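Long-range contacts in extracellular solute-binding protein, family 1 (Bifidobacterium longum subsp. infantis, PDB 6FTH), which probably binds human milk oligosaccharides outside the cell and delivers them to an ABC transporter for import: residues I197-R202 against T292-G297; V179-K184 against E264-A269; Q153-N158 against I314-A319; S212-L217 against K252-Y257. One frame throughout, in Å; residues are numbered along the deposited sequence.

Overall arrangement
All four contacts lie in one lobe of the two-lobed binding protein and meet around the sheet of strands 197-199, 292-297, 154-158 and 311-313. Interaction 1 joins an outermost strand to its parallel neighbour, chiefly through backbone hydrogen bonds; interaction 3 follows the chain off the other outermost strand, with one backbone bond and otherwise apolar packing. Both are buried, their centres about 10 Å apart. Interaction 2 is partly buried, and two lysines there add charge to a leucine core; its Leu266 O bonds to Met199 N of interaction 1. Interaction 4, wholly apolar across its segments, packs a 3-10 turn on helix 249-263, whose end interaction 2 describes.

Interaction 1: residues I197-R202 against T292-G297; sequences IPMNIR and TGVSFG
The extended side chain of Met199 runs past Val294 and ends against the ring of Phe296. Its CG lies 4.0 Å from Val294 CG1, the two chains crossing obliquely, and its CE comes to 3.6 Å from Phe296 CE2. CG stands anti to the backbone N (chi1 179°), and with the later torsions also extended the methyl is carried two residues along the neighbouring strand. Ile201 CG2 meets the same ring at its edge, more loosely. Beneath these side chains the backbones run parallel, Ile197 paired with Thr292 and Met199 with Val294, as an outermost strand and its neighbour in the mixed sheet of this periplasmic-binding-protein type lobe. Both chains turn a corner here, at Pro198 and Gly293. Gly293 N donates to Ile197 O over 2.9 Å, while Val294 N makes a bent, weak bond to Pro198 O. Asn200 N then reaches Val294 O at 3.0 Å. Farther on the strands part, and a water bridges them: it donates to Asn200 O (2.7 Å) and accepts from Phe296 N. Beside Ile197 and Thr292, Asn200 CB packs 3.9 Å from Thr292 CG2; Gln283 of helix 276-284 ties this pair together, its OE1 bonding both Asn200 ND2 and Thr292 OG1.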
# COMPACT_ATOMS: atom_id res chain seq x y z
N ILE A 197 -13.94 -19.73 -12.18
CA ILE A 197 -13.35 -19.74 -10.85
C ILE A 197 -14.23 -18.84 -10.00
O ILE A 197 -14.17 -17.61 -10.15
CB ILE A 197 -11.91 -19.20 -10.90
CG1 ILE A 197 -11.03 -20.06 -11.82
CG2 ILE A 197 -11.32 -19.17 -9.49
CD1 ILE A 197 -9.66 -19.46 -12.15
N PRO A 198 -15.09 -19.38 -9.13
CA PRO A 198 -16.04 -18.51 -8.44
C PRO A 198 -15.37 -17.40 -7.66
O PRO A 198 -15.75 -16.23 -7.81
CB PRO A 198 -16.83 -19.49 -7.57
CG PRO A 198 -16.75 -20.77 -8.35
CD PRO A 198 -15.37 -20.80 -8.85
N MET A 199 -14.39 -17.74 -6.83
CA MET A 199 -13.60 -16.77 -6.09
C MET A 199 -12.14 -17.19 -6.18
O MET A 199 -11.83 -18.38 -6.02
CB MET A 199 -14.05 -16.73 -4.62
CG MET A 199 -13.27 -15.77 -3.78
SD MET A 199 -14.05 -15.53 -2.16
CE MET A 199 -13.03 -14.19 -1.46
N ASN A 200 -11.26 -16.23 -6.47
CA ASN A 200 -9.83 -16.46 -6.53
C ASN A 200 -9.13 -15.63 -5.46
O ASN A 200 -9.42 -14.44 -5.31
CB ASN A 200 -9.26 -16.14 -7.90
CG ASN A 200 -8.11 -17.06 -8.27
OD1 ASN A 200 -7.66 -17.86 -7.46
ND2 ASN A 200 -7.61 -16.92 -9.47
N ILE A 201 -8.22 -16.27 -4.73
CA ILE A 201 -7.47 -15.61 -3.67
C ILE A 201 -5.98 -15.87 -3.89
O ILE A 201 -5.58 -16.89 -4.46
CB ILE A 201 -7.91 -16.07 -2.26
CG1 ILE A 201 -7.85 -17.60 -2.12
CG2 ILE A 201 -9.31 -15.56 -1.94
CD1 ILE A 201 -7.95 -18.10 -0.67
N ARG A 202 -5.17 -14.93 -3.44
CA ARG A 202 -3.71 -15.02 -3.47
C ARG A 202 -3.20 -15.98 -2.41
O ARG A 202 -3.81 -16.15 -1.35
CB ARG A 202 -3.10 -13.66 -3.12
CG ARG A 202 -3.15 -12.64 -4.24
CD ARG A 202 -2.43 -11.34 -3.85
NE ARG A 202 -1.91 -10.65 -5.04
CZ ARG A 202 -1.04 -9.64 -5.01
NH1 ARG A 202 -0.60 -9.16 -3.86
NH2 ARG A 202 -0.62 -9.12 -6.16
N THR A 292 -13.21 -15.28 -13.59
CA THR A 292 -13.29 -15.22 -12.13
C THR A 292 -14.50 -14.42 -11.66
O THR A 292 -14.78 -13.33 -12.16
CB THR A 292 -12.01 -14.59 -11.60
OG1 THR A 292 -10.89 -15.38 -12.01
CG2 THR A 292 -12.04 -14.52 -10.06
N GLY A 293 -15.20 -14.95 -10.66
CA GLY A 293 -16.39 -14.31 -10.15
C GLY A 293 -16.09 -13.21 -9.14
O GLY A 293 -16.65 -12.11 -9.23
N VAL A 294 -15.18 -13.50 -8.20
CA VAL A 294 -14.87 -12.62 -7.07
C VAL A 294 -13.36 -12.62 -6.85
O VAL A 294 -12.73 -13.68 -6.85
CB VAL A 294 -15.61 -13.08 -5.79
CG1 VAL A 294 -15.11 -12.28 -4.57
CG2 VAL A 294 -17.12 -12.95 -5.95
N SER A 295 -12.78 -11.44 -6.66
CA SER A 295 -11.36 -11.35 -6.33
C SER A 295 -11.10 -10.04 -5.60
O SER A 295 -11.94 -9.14 -5.57
CB SER A 295 -10.47 -11.47 -7.57
OG SER A 295 -10.63 -10.35 -8.41
N PHE A 296 -9.93 -9.95 -4.99
CA PHE A 296 -9.49 -8.72 -4.34
C PHE A 296 -8.45 -8.02 -5.20
O PHE A 296 -7.61 -8.67 -5.82
CB PHE A 296 -8.91 -9.01 -2.95
CG PHE A 296 -9.89 -9.63 -2.00
CD1 PHE A 296 -10.90 -8.89 -1.43
CD2 PHE A 296 -9.78 -10.97 -1.65
CE1 PHE A 296 -11.79 -9.47 -0.54
CE2 PHE A 296 -10.66 -11.56 -0.77
CZ PHE A 296 -11.66 -10.82 -0.20
N GLY A 297 -8.49 -6.69 -5.22
CA GLY A 297 -7.53 -5.98 -6.04
C GLY A 297 -7.59 -4.48 -5.84
O GLY A 297 -8.23 -3.97 -4.92
O HOH W 1 -8.03 -12.12 -4.94

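Interaction 2: residues V179-K184 against E264-A269; sequences VLKAFK and EGLIPA
Lys184 sends CG anti to its backbone N (chi1 -176°), stays extended as far as CE and bends at chi4 (56°), which turns NZ onto the carbonyl of Gly265; Lys181, its CG beside the backbone N instead, stretches straight out toward Glu264. Between the two lysines sits Leu266. The chain they grip leaves helix 249-263 through a Schellman motif: Gly265, at positive phi, is the C-prime residue, with Leu266 N bonded back to Leu261 O and Gly265 N to Ile262 O. Helix 173-185 lies against this helix end. Leu266 places CD2 3.7 Å from both Leu180 O and Lys184 CD, the lysine chain crossing it at about a right angle, while CD1 packs on Leu180 CB and Lys181 CG. With an alanine in place of Lys184, the Gly265 carbonyl would probably lose this donor and a gap open beside Leu266 CD2. On the more exposed side, Lys181 NZ and Glu264 OE2 form a weak salt bridge at 3.5 Å, and Lys181 CE lies equally far from both carboxylate oxygens. Glu177 makes a long, weak ion pair with the same lysine, and its carboxylate comes close to that of Glu264; Lys181 probably eases the repulsion between them. The Lys184 NZ to Gly265 O bond is 2.8 Å long, the donor tilted 27° from the carbonyl plane.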
# COMPACT_ATOMS: atom_id res chain seq x y z
N VAL A 179 -23.97 -17.31 -4.05
CA VAL A 179 -23.55 -16.74 -5.32
C VAL A 179 -22.42 -17.54 -5.94
O VAL A 179 -22.40 -17.81 -7.16
CB VAL A 179 -23.15 -15.26 -5.11
CG1 VAL A 179 -22.35 -14.75 -6.30
CG2 VAL A 179 -24.37 -14.41 -4.83
N LEU A 180 -21.43 -17.92 -5.13
CA LEU A 180 -20.28 -18.63 -5.67
C LEU A 180 -20.68 -20.00 -6.21
O LEU A 180 -20.15 -20.43 -7.23
CB LEU A 180 -19.20 -18.77 -4.60
CG LEU A 180 -18.57 -17.45 -4.10
CD1 LEU A 180 -17.57 -17.77 -3.04
CD2 LEU A 180 -17.90 -16.69 -5.23
N LYS A 181 -21.61 -20.69 -5.53
CA LYS A 181 -22.10 -21.97 -6.04
C LYS A 181 -22.77 -21.80 -7.40
O LYS A 181 -22.61 -22.64 -8.29
CB LYS A 181 -23.07 -22.61 -5.05
CG LYS A 181 -22.40 -23.11 -3.77
CD LYS A 181 -23.35 -23.67 -2.73
CE LYS A 181 -22.57 -24.21 -1.52
NZ LYS A 181 -23.50 -24.59 -0.38
N ALA A 182 -23.54 -20.73 -7.56
CA ALA A 182 -24.17 -20.45 -8.84
C ALA A 182 -23.13 -20.17 -9.91
O ALA A 182 -23.24 -20.67 -11.05
CB ALA A 182 -25.10 -19.25 -8.68
N PHE A 183 -22.10 -19.39 -9.59
CA PHE A 183 -21.01 -19.16 -10.53
C PHE A 183 -20.36 -20.47 -10.92
O PHE A 183 -19.98 -20.66 -12.09
CB PHE A 183 -19.95 -18.24 -9.91
CG PHE A 183 -20.36 -16.78 -9.75
CD1 PHE A 183 -21.55 -16.27 -10.25
CD2 PHE A 183 -19.51 -15.92 -9.09
CE1 PHE A 183 -21.86 -14.91 -10.09
CE2 PHE A 183 -19.80 -14.59 -8.92
CZ PHE A 183 -20.98 -14.08 -9.42
N LYS A 184 -20.23 -21.39 -9.97
CA LYS A 184 -19.53 -22.63 -10.25
C LYS A 184 -20.31 -23.49 -11.24
O LYS A 184 -19.72 -24.07 -12.15
CB LYS A 184 -19.26 -23.40 -8.96
CG LYS A 184 -18.43 -24.66 -9.19
CD LYS A 184 -18.14 -25.43 -7.94
CE LYS A 184 -17.20 -26.63 -8.22
NZ LYS A 184 -15.88 -26.28 -8.88
N GLU A 264 -15.67 -27.00 -1.24
CA GLU A 264 -16.78 -27.02 -2.19
C GLU A 264 -16.34 -26.69 -3.61
O GLU A 264 -17.20 -26.57 -4.49
CB GLU A 264 -17.88 -26.06 -1.70
CG GLU A 264 -18.54 -26.54 -0.41
CD GLU A 264 -19.61 -25.61 0.13
OE1 GLU A 264 -19.47 -24.37 0.05
OE2 GLU A 264 -20.59 -26.13 0.68
N GLY A 265 -15.04 -26.55 -3.87
CA GLY A 265 -14.59 -26.23 -5.20
C GLY A 265 -14.88 -24.82 -5.63
O GLY A 265 -14.93 -24.54 -6.84
N LEU A 266 -15.07 -23.89 -4.68
CA LEU A 266 -15.39 -22.51 -5.03
C LEU A 266 -14.18 -21.61 -5.11
O LEU A 266 -14.30 -20.47 -5.59
CB LEU A 266 -16.40 -21.97 -4.04
CG LEU A 266 -17.65 -22.84 -3.85
CD1 LEU A 266 -18.57 -22.36 -2.75
CD2 LEU A 266 -18.45 -22.95 -5.16
N ILE A 267 -13.03 -22.08 -4.65
CA ILE A 267 -11.72 -21.44 -4.76
C ILE A 267 -10.77 -22.50 -5.31
O ILE A 267 -10.92 -23.67 -4.95
CB ILE A 267 -11.27 -20.94 -3.38
CG1 ILE A 267 -12.17 -19.78 -2.95
CG2 ILE A 267 -9.80 -20.58 -3.39
CD1 ILE A 267 -11.95 -19.26 -1.52
N PRO A 268 -9.78 -22.16 -6.15
CA PRO A 268 -8.91 -23.21 -6.71
C PRO A 268 -8.20 -24.00 -5.62
O PRO A 268 -7.68 -23.43 -4.66
CB PRO A 268 -7.93 -22.43 -7.58
CG PRO A 268 -8.70 -21.20 -8.00
CD PRO A 268 -9.49 -20.85 -6.75
N ALA A 269 -8.18 -25.32 -5.80
CA ALA A 269 -7.56 -26.20 -4.81
C ALA A 269 -6.07 -25.89 -4.62
O ALA A 269 -5.54 -26.11 -3.53
CB ALA A 269 -7.74 -27.66 -5.22

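Interaction 3: residues Q153-N158 against I314-A319; sequences QHMFIN and IPVPSA
Met155 projects from its strand like a peg into a hollow lined by Ile314, Val316 and Pro317. The sulfur and the methyl beyond it do the touching: SD lies 3.7 Å from Pro317 CD and 3.9 Å from Val316 CG2. It reaches them because CG is anti to the backbone N (chi1 -177°) and the rest of the chain is extended. The end of Met155, SD and CE together, abuts the CD corner of the Pro317 ring, whereas Val316 crosses the methionine at about a right angle. One step away along the same face, Ile157 offers its CG2 branch to Ile314 CG2 at 3.6 Å; Ile314 CD1 lies farther from that methyl, at 4.2 Å. Ile314 also presents CG1 to the methionine, so that its branches serve both strand residues. Strand 154-158 runs inside the sheet of this lobe, antiparallel to the outermost strand 311-313, and Ile314 N continues that pairing with a bond to Met155 O of 2.9 Å. Beyond it the chain leaves as an extended segment carrying Pro315 and Pro317. Leu176 of helix 173-185 touches Met155, and Val294 of the adjoining strand packs against both Met155 and Ile157.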
# COMPACT_ATOMS: atom_id res chain seq x y z
N GLN A 153 -7.18 -1.50 -1.16
CA GLN A 153 -7.76 -2.83 -1.07
C GLN A 153 -9.24 -2.78 -1.46
O GLN A 153 -9.98 -1.91 -0.97
CB GLN A 153 -7.66 -3.31 0.38
CG GLN A 153 -6.32 -3.11 1.01
CD GLN A 153 -5.21 -3.78 0.24
OE1 GLN A 153 -5.37 -4.89 -0.27
NE2 GLN A 153 -4.07 -3.11 0.17
N HIS A 154 -9.67 -3.70 -2.33
CA HIS A 154 -11.06 -3.75 -2.78
C HIS A 154 -11.47 -5.19 -3.07
O HIS A 154 -10.63 -6.04 -3.33
CB HIS A 154 -11.29 -2.92 -4.06
CG HIS A 154 -10.63 -1.61 -3.98
ND1 HIS A 154 -9.29 -1.44 -4.25
CD2 HIS A 154 -11.07 -0.41 -3.52
CE1 HIS A 154 -8.95 -0.19 -4.00
NE2 HIS A 154 -10.00 0.45 -3.54
N MET A 155 -12.78 -5.43 -3.04
CA MET A 155 -13.37 -6.72 -3.38
C MET A 155 -14.24 -6.51 -4.61
O MET A 155 -15.18 -5.71 -4.57
CB MET A 155 -14.22 -7.23 -2.21
CG MET A 155 -14.83 -8.59 -2.43
SD MET A 155 -15.75 -9.08 -0.96
CE MET A 155 -16.22 -10.77 -1.36
N PHE A 156 -13.93 -7.22 -5.69
CA PHE A 156 -14.65 -7.10 -6.95
C PHE A 156 -15.54 -8.31 -7.18
O PHE A 156 -15.21 -9.44 -6.80
CB PHE A 156 -13.67 -6.96 -8.11
CG PHE A 156 -12.77 -5.77 -8.00
CD1 PHE A 156 -13.31 -4.50 -7.90
CD2 PHE A 156 -11.39 -5.91 -7.97
CE1 PHE A 156 -12.47 -3.38 -7.79
CE2 PHE A 156 -10.56 -4.80 -7.86
CZ PHE A 156 -11.11 -3.53 -7.75
N ILE A 157 -16.67 -8.08 -7.85
CA ILE A 157 -17.54 -9.16 -8.29
C ILE A 157 -17.97 -8.92 -9.73
O ILE A 157 -18.07 -7.77 -10.18
CB ILE A 157 -18.75 -9.34 -7.35
CG1 ILE A 157 -19.47 -10.67 -7.59
CG2 ILE A 157 -19.71 -8.19 -7.47
CD1 ILE A 157 -20.26 -11.09 -6.39
N ASN A 158 -18.20 -10.02 -10.45
CA ASN A 158 -18.68 -9.96 -11.83
C ASN A 158 -20.18 -9.69 -11.79
O ASN A 158 -20.99 -10.60 -11.56
CB ASN A 158 -18.35 -11.23 -12.60
CG ASN A 158 -18.61 -11.05 -14.07
OD1 ASN A 158 -19.65 -10.49 -14.43
ND2 ASN A 158 -17.66 -11.42 -14.89
N ILE A 314 -17.62 -4.18 -4.48
CA ILE A 314 -18.73 -4.29 -3.54
C ILE A 314 -18.30 -4.13 -2.09
O ILE A 314 -17.19 -4.53 -1.71
CB ILE A 314 -19.48 -5.63 -3.67
CG1 ILE A 314 -18.52 -6.80 -3.48
CG2 ILE A 314 -20.22 -5.67 -4.99
CD1 ILE A 314 -19.24 -8.14 -3.31
N PRO A 315 -19.18 -3.60 -1.25
CA PRO A 315 -18.93 -3.68 0.19
C PRO A 315 -18.73 -5.14 0.59
O PRO A 315 -19.31 -6.06 -0.00
CB PRO A 315 -20.22 -3.13 0.79
CG PRO A 315 -20.82 -2.25 -0.33
CD PRO A 315 -20.48 -2.97 -1.56
N VAL A 316 -17.91 -5.37 1.61
CA VAL A 316 -17.63 -6.77 1.96
C VAL A 316 -18.87 -7.38 2.60
O VAL A 316 -19.54 -6.72 3.41
CB VAL A 316 -16.42 -6.87 2.88
CG1 VAL A 316 -16.72 -6.38 4.33
CG2 VAL A 316 -15.86 -8.31 2.90
N PRO A 317 -19.24 -8.62 2.28
CA PRO A 317 -20.34 -9.27 2.99
C PRO A 317 -20.05 -9.46 4.48
O PRO A 317 -18.90 -9.72 4.88
CB PRO A 317 -20.48 -10.62 2.27
CG PRO A 317 -19.99 -10.32 0.87
CD PRO A 317 -18.78 -9.42 1.12
N SER A 318 -21.10 -9.34 5.30
CA SER A 318 -20.99 -9.46 6.75
C SER A 318 -20.86 -10.93 7.16
O SER A 318 -21.54 -11.80 6.63
CB SER A 318 -22.23 -8.88 7.43
OG SER A 318 -22.45 -7.53 7.10
N ALA A 319 -20.01 -11.18 8.15
CA ALA A 319 -19.91 -12.49 8.75
C ALA A 319 -21.10 -12.73 9.67
O ALA A 319 -21.71 -11.78 10.17
CB ALA A 319 -18.63 -12.57 9.57

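Interaction 4: residues S212-L217 against K252-Y257; sequences SPMLLL and KQVIKY
Tyr257 meets the 3-10 turn with the edge of its ring: Leu216 CD1 lies near the ring plane, 4.0 Å from CD2 and 4.1 Å from CE2, the leucine and tyrosine side chains crossing at about a right angle. The ring also stacks with that of Trp173, and the hydroxyl bonds to the Trp173 carbonyl oxygen. Next along the helix surface, Val254 pushes both methyls between residues of the turn. CG1, anti to the backbone N (chi1 169°), touches Met214 SD at 3.7 Å and Leu216 CB at 4.1 Å. CG2 rests over the backbone, 3.8 Å from Leu216 O, with Leu217 CD2 beside it at 4.2 Å. Trimming Val254 to an alanine is likely to leave a gap among Met214, Leu216 and Leu217 and let the methionine sulfur shift. The Met214 chain bends at chi2 (-49°), which brings SD onto the valine and the terminal CE to 4.1 Å from Ile255 CG1. No hydrogen bond crosses between the segments; the polar bonds of the turn run within it. Ser212 OG accepts from Met214 N at 3.0 Å, an ST turn that precedes the bonds Leu215 N to Ser212 O and Leu217 N to Met214 O. Around this apolar seam, helix 457-484 packs on Met214 and Ile255 through Thr478, Trp173 and Leu176 of helix 173-185 reach Val254 and Tyr257 respectively, and Pro213 O bonds to Tyr258 OH, a second link to helix 249-263.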
# COMPACT_ATOMS: atom_id res chain seq x y z
N SER A 212 -4.86 -9.48 0.21
CA SER A 212 -4.83 -10.70 0.98
C SER A 212 -6.24 -11.29 1.12
O SER A 212 -7.20 -10.54 1.33
CB SER A 212 -4.34 -10.39 2.39
OG SER A 212 -4.42 -11.53 3.22
N PRO A 213 -6.39 -12.62 1.08
CA PRO A 213 -7.68 -13.23 1.45
C PRO A 213 -8.14 -12.79 2.83
O PRO A 213 -9.35 -12.82 3.11
CB PRO A 213 -7.41 -14.75 1.41
CG PRO A 213 -5.89 -14.90 1.45
CD PRO A 213 -5.36 -13.63 0.78
N MET A 214 -7.21 -12.38 3.69
CA MET A 214 -7.62 -11.99 5.04
C MET A 214 -8.30 -10.63 5.07
O MET A 214 -8.66 -10.15 6.14
CB MET A 214 -6.45 -12.05 6.02
CG MET A 214 -5.92 -13.45 6.20
SD MET A 214 -7.26 -14.59 6.53
CE MET A 214 -6.46 -16.20 6.40
N LEU A 215 -8.50 -10.01 3.93
CA LEU A 215 -9.42 -8.88 3.89
C LEU A 215 -10.81 -9.26 4.37
O LEU A 215 -11.59 -8.37 4.74
CB LEU A 215 -9.46 -8.30 2.48
CG LEU A 215 -8.23 -7.51 2.06
CD1 LEU A 215 -8.25 -7.33 0.56
CD2 LEU A 215 -8.17 -6.15 2.77
N LEU A 216 -11.17 -10.55 4.40
CA LEU A 216 -12.44 -10.97 4.99
C LEU A 216 -12.50 -10.74 6.50
O LEU A 216 -13.59 -10.84 7.08
CB LEU A 216 -12.78 -12.44 4.65
CG LEU A 216 -13.25 -12.68 3.22
CD1 LEU A 216 -13.78 -14.10 3.12
CD2 LEU A 216 -14.32 -11.71 2.78
N LEU A 217 -11.38 -10.41 7.15
CA LEU A 217 -11.47 -10.00 8.55
C LEU A 217 -12.38 -8.80 8.72
O LEU A 217 -13.04 -8.65 9.75
CB LEU A 217 -10.09 -9.66 9.11
CG LEU A 217 -9.20 -10.85 9.45
CD1 LEU A 217 -7.73 -10.46 9.57
CD2 LEU A 217 -9.69 -11.50 10.75
N LYS A 252 -10.05 -17.26 13.19
CA LYS A 252 -10.47 -18.66 13.10
C LYS A 252 -11.69 -18.81 12.19
O LYS A 252 -11.74 -19.72 11.35
CB LYS A 252 -10.78 -19.20 14.50
CG LYS A 252 -11.24 -20.67 14.49
CD LYS A 252 -11.13 -21.43 15.83
CE LYS A 252 -11.69 -20.67 17.00
NZ LYS A 252 -11.62 -21.53 18.23
N GLN A 253 -12.69 -17.95 12.34
CA GLN A 253 -13.91 -18.04 11.54
C GLN A 253 -13.65 -17.77 10.07
O GLN A 253 -14.24 -18.43 9.20
CB GLN A 253 -14.98 -17.12 12.11
CG GLN A 253 -15.49 -17.56 13.51
CD GLN A 253 -15.73 -19.08 13.60
OE1 GLN A 253 -16.36 -19.67 12.73
NE2 GLN A 253 -15.18 -19.71 14.65
N VAL A 254 -12.78 -16.80 9.76
CA VAL A 254 -12.41 -16.55 8.37
C VAL A 254 -11.78 -17.80 7.76
O VAL A 254 -12.09 -18.20 6.63
CB VAL A 254 -11.46 -15.35 8.26
CG1 VAL A 254 -10.87 -15.28 6.87
CG2 VAL A 254 -12.20 -14.09 8.60
N ILE A 255 -10.85 -18.42 8.50
CA ILE A 255 -10.19 -19.62 8.01
C ILE A 255 -11.21 -20.74 7.76
O ILE A 255 -11.16 -21.42 6.72
CB ILE A 255 -9.08 -20.05 8.99
CG1 ILE A 255 -7.91 -19.06 8.91
CG2 ILE A 255 -8.61 -21.46 8.63
CD1 ILE A 255 -6.89 -19.20 10.02
N LYS A 256 -12.15 -20.94 8.69
CA LYS A 256 -13.13 -22.00 8.52
C LYS A 256 -14.02 -21.73 7.31
O LYS A 256 -14.38 -22.66 6.58
CB LYS A 256 -13.95 -22.16 9.79
CG LYS A 256 -13.16 -22.80 10.92
CD LYS A 256 -14.03 -23.04 12.15
CE LYS A 256 -14.84 -24.32 12.03
NZ LYS A 256 -15.50 -24.67 13.32
N TYR A 257 -14.39 -20.46 7.09
CA TYR A 257 -15.21 -20.11 5.93
C TYR A 257 -14.46 -20.42 4.65
O TYR A 257 -15.02 -21.03 3.73
CB TYR A 257 -15.62 -18.63 6.00
CG TYR A 257 -16.51 -18.15 4.87
CD1 TYR A 257 -17.80 -18.63 4.74
CD2 TYR A 257 -16.07 -17.20 3.99
CE1 TYR A 257 -18.62 -18.18 3.72
CE2 TYR A 257 -16.88 -16.74 2.98
CZ TYR A 257 -18.15 -17.22 2.86
OH TYR A 257 -18.96 -16.76 1.85